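PDB 5MVH: Baccell_00856 from Bacteroides cellulosilyticus DSM 14838, which is a beta-propeller glycoside hydrolase of a gut Bacteroides that probably acts as a rhamnosidase, releasing rhamnose from glycosides. Local coordinates for residues A[100-105]-A[176-181]. Numbering follows the deposited sequence.
Sequences EGYLHL and KEKKWN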
ATOM      1  N   GLU A 100      -2.782  19.856   9.209  1.00 17.52           N
ATOM      2  CA  GLU A 100      -3.196  20.385  10.523  1.00 18.72           C
ATOM      3  C   GLU A 100      -3.272  19.343  11.628  1.00 17.54           C
ATOM      4  O   GLU A 100      -3.576  19.696  12.745  1.00 17.17           O
ATOM      5  CB  GLU A 100      -4.559  21.070  10.434  1.00 20.57           C
ATOM      6  CG  GLU A 100      -4.591  22.388   9.690  1.00 24.21           C
ATOM      7  CD  GLU A 100      -5.982  23.006   9.702  1.00 24.76           C
ATOM      8  OE1 GLU A 100      -6.545  23.202  10.788  1.00 30.08           O
ATOM      9  OE2 GLU A 100      -6.520  23.280   8.628  1.00 29.08           O
ATOM     10  N   GLY A 101      -3.024  18.071  11.324  1.00 16.22           N
ATOM     11  CA  GLY A 101      -3.040  16.987  12.314  1.00 15.28           C
ATOM     12  C   GLY A 101      -4.339  16.216  12.500  1.00 14.81           C
ATOM     13  O   GLY A 101      -4.384  15.323  13.364  1.00 14.87           O
ATOM     14  N   TYR A 102      -5.384  16.553  11.746  1.00 14.81           N
ATOM     15  CA  TYR A 102      -6.626  15.767  11.784  1.00 15.36           C
ATOM     16  C   TYR A 102      -6.383  14.390  11.168  1.00 15.24           C
ATOM     17  O   TYR A 102      -5.741  14.278  10.114  1.00 12.58           O
ATOM     18  CB  TYR A 102      -7.758  16.447  11.028  1.00 16.27           C
ATOM     19  CG  TYR A 102      -8.268  17.736  11.647  1.00 16.44           C
ATOM     20  CD1 TYR A 102      -9.266  17.720  12.601  1.00 16.28           C
ATOM     21  CD2 TYR A 102      -7.772  18.971  11.231  1.00 16.44           C
ATOM     22  CE1 TYR A 102      -9.745  18.895  13.162  1.00 17.03           C
ATOM     23  CE2 TYR A 102      -8.252  20.148  11.782  1.00 16.78           C
ATOM     24  CZ  TYR A 102      -9.231  20.106  12.739  1.00 17.45           C
ATOM     25  OH  TYR A 102      -9.693  21.291  13.280  1.00 17.83           O
ATOM     26  N   LEU A 103      -6.902  13.362  11.838  1.00 14.86           N
ATOM     27  CA  LEU A 103      -6.887  12.005  11.301  1.00 15.41           C
ATOM     28  C   LEU A 103      -8.063  11.819  10.350  1.00 14.52           C
ATOM     29  O   LEU A 103      -9.171  12.264  10.637  1.00 14.21           O
ATOM     30  CB  LEU A 103      -6.992  10.963  12.419  1.00 16.48           C
ATOM     31  CG  LEU A 103      -5.808  10.698  13.337  1.00 17.65           C
ATOM     32  CD1 LEU A 103      -5.496  11.854  14.293  1.00 19.03           C
ATOM     33  CD2 LEU A 103      -6.133   9.446  14.123  1.00 18.04           C
ATOM     34  N   HIS A 104      -7.796  11.183   9.208  1.00 12.94           N
ATOM     35  CA  HIS A 104      -8.806  10.777   8.261  1.00 12.82           C
ATOM     36  C   HIS A 104      -8.777   9.239   8.205  1.00 12.49           C
ATOM     37  O   HIS A 104      -7.698   8.632   8.036  1.00 11.54           O
ATOM     38  CB  HIS A 104      -8.496  11.368   6.868  1.00 12.43           C
ATOM     39  CG  HIS A 104      -8.518  12.863   6.830  1.00 12.61           C
ATOM     40  ND1 HIS A 104      -9.448  13.577   6.113  1.00 12.63           N
ATOM     41  CD2 HIS A 104      -7.699  13.781   7.399  1.00 12.74           C
ATOM     42  CE1 HIS A 104      -9.224  14.870   6.270  1.00 13.47           C
ATOM     43  NE2 HIS A 104      -8.159  15.021   7.038  1.00 12.28           N
ATOM     44  N   LEU A 105      -9.961   8.637   8.320  1.00 11.68           N
ATOM     45  CA  LEU A 105     -10.122   7.197   8.404  1.00 12.05           C
ATOM     46  C   LEU A 105     -11.116   6.757   7.375  1.00 11.69           C
ATOM     47  O   LEU A 105     -12.159   7.380   7.197  1.00 11.72           O
ATOM     48  CB  LEU A 105     -10.635   6.771   9.789  1.00 12.74           C
ATOM     49  CG  LEU A 105      -9.643   6.431  10.894  1.00 13.36           C
ATOM     50  CD1 LEU A 105      -8.893   5.133  10.598  1.00 13.70           C
ATOM     51  CD2 LEU A 105      -8.661   7.571  11.181  1.00 13.85           C
ATOM     52  N   LYS A 176      -7.142  23.721   4.041  1.00 20.04           N
ATOM     53  CA  LYS A 176      -7.630  25.070   4.316  1.00 21.38           C
ATOM     54  C   LYS A 176      -9.157  25.163   4.187  1.00 21.51           C
ATOM     55  O   LYS A 176      -9.826  25.683   5.068  1.00 22.57           O
ATOM     56  CB  LYS A 176      -6.921  26.091   3.403  1.00 21.88           C
ATOM     57  N   GLU A 177      -9.710  24.623   3.107  1.00 23.86           N
ATOM     58  CA  GLU A 177     -11.135  24.738   2.832  1.00 25.47           C
ATOM     59  C   GLU A 177     -11.950  23.695   3.613  1.00 24.50           C
ATOM     60  O   GLU A 177     -13.172  23.806   3.667  1.00 21.92           O
ATOM     61  CB  GLU A 177     -11.440  24.581   1.328  1.00 30.46           C
ATOM     62  CG  GLU A 177     -10.554  25.355   0.335  1.00 35.81           C
ATOM     63  CD  GLU A 177     -10.675  26.853   0.446  1.00 41.47           C
ATOM     64  OE1 GLU A 177     -11.822  27.346   0.521  1.00 50.71           O
ATOM     65  OE2 GLU A 177      -9.620  27.543   0.464  1.00 46.98           O
ATOM     66  N   LYS A 178     -11.285  22.680   4.189  1.00 23.26           N
ATOM     67  CA  LYS A 178     -11.949  21.520   4.796  1.00 23.12           C
ATOM     68  C   LYS A 178     -12.926  20.880   3.800  1.00 21.68           C
ATOM     69  O   LYS A 178     -14.085  20.625   4.144  1.00 21.29           O
ATOM     70  CB  LYS A 178     -12.663  21.909   6.103  1.00 24.47           C
ATOM     71  CG  LYS A 178     -11.757  22.505   7.158  1.00 27.14           C
ATOM     72  CD  LYS A 178     -12.480  22.658   8.491  1.00 30.31           C
ATOM     73  CE  LYS A 178     -11.635  23.431   9.507  1.00 31.59           C
ATOM     74  NZ  LYS A 178     -10.488  22.634  10.016  1.00 32.60           N
ATOM     75  N   LYS A 179     -12.457  20.650   2.563  1.00 21.19           N
ATOM     76  CA  LYS A 179     -13.330  20.202   1.470  0.50 20.37           C
ATOM     77  C   LYS A 179     -12.647  19.199   0.536  1.00 19.81           C
ATOM     78  O   LYS A 179     -11.464  19.344   0.213  1.00 18.82           O
ATOM     79  CB  LYS A 179     -13.793  21.404   0.645  0.50 21.59           C
ATOM     80  N   TRP A 180     -13.422  18.209   0.083  1.00 17.79           N
ATOM     81  CA  TRP A 180     -12.965  17.232  -0.883  1.00 17.07           C
ATOM     82  C   TRP A 180     -13.511  17.618  -2.226  1.00 17.63           C
ATOM     83  O   TRP A 180     -14.674  18.006  -2.334  1.00 16.61           O
ATOM     84  CB  TRP A 180     -13.462  15.831  -0.548  1.00 15.14           C
ATOM     85  CG  TRP A 180     -12.804  15.213   0.610  1.00 14.78           C
ATOM     86  CD1 TRP A 180     -13.248  15.207   1.886  1.00 14.74           C
ATOM     87  CD2 TRP A 180     -11.575  14.486   0.614  1.00 14.40           C
ATOM     88  NE1 TRP A 180     -12.379  14.529   2.689  1.00 14.67           N
ATOM     89  CE2 TRP A 180     -11.330  14.088   1.942  1.00 14.46           C
ATOM     90  CE3 TRP A 180     -10.657  14.133  -0.373  1.00 14.03           C
ATOM     91  CZ2 TRP A 180     -10.217  13.336   2.304  1.00 13.99           C
ATOM     92  CZ3 TRP A 180      -9.549  13.397  -0.006  1.00 13.15           C
ATOM     93  CH2 TRP A 180      -9.340  13.007   1.304  1.00 13.66           C
ATOM     94  N   ASN A 181     -12.674  17.485  -3.249  1.00 18.40           N
ATOM     95  CA  ASN A 181     -13.091  17.676  -4.622  1.00 18.88           C
ATOM     96  C   ASN A 181     -12.613  16.499  -5.449  1.00 17.17           C
ATOM     97  O   ASN A 181     -11.539  15.961  -5.180  1.00 14.97           O
ATOM     98  CB  ASN A 181     -12.509  18.960  -5.165  1.00 20.74           C
ATOM     99  CG  ASN A 181     -13.187  20.179  -4.587  1.00 22.65           C
ATOM    100  OD1 ASN A 181     -14.350  20.432  -4.865  1.00 25.87           O
ATOM    101  ND2 ASN A 181     -12.466  20.930  -3.757  1.00 23.70           N
TER
HETATM  102  O   HOH W   1      -8.808  23.487  11.874  1.00 16.75           O
HETATM  103  O   HOH W   2      -8.494  21.727   8.367  1.00 20.72           O
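Lys178 NZ is gripped by two waters that carry it to the carboxylate of Glu100. One water accepts from Lys178 NZ at 2.6 Å and donates to Glu100 OE1; the second, 2.7 Å from Lys178 NZ, accepts from that nitrogen and donates to Glu100 OE2, so each carboxylate oxygen has its own bridge. The opposite charges stay apart, Lys178 NZ lying 4.1 Å from Glu100 OE1, and the attraction is probably softened by the water between them. The first water also hydrogen-bonds Tyr102 OH at 2.8 Å, sitting in the plane of the phenol at its edge, as does Glu100 OE1. Lys178 runs extended as far as CE, then turns at its last torsion (chi4 -72°), which brings NZ obliquely against the Tyr102 ring, 3.8 Å from CE2. Deeper in, the side chains of His104 and Trp180 pass one another, running opposite ways, with His104 ND1 at the indole edge 3.9 Å from Trp180 CZ2. Tyr116 OH ties the two together by hydrogen-bonding both His104 ND1 and Trp180 NE1, while Asp98 holds His104 NE2. The contact thus joins successive blades of the propeller: strand 103-107, between strands 93-97 and 116-118, faces strand 179-184, an edge strand of the next sheet, with the solvated lysine site beside the buried His104 and Trp180, whose rings both meet Tyr173 of strand 167-174, edge-to-face in the case of His104.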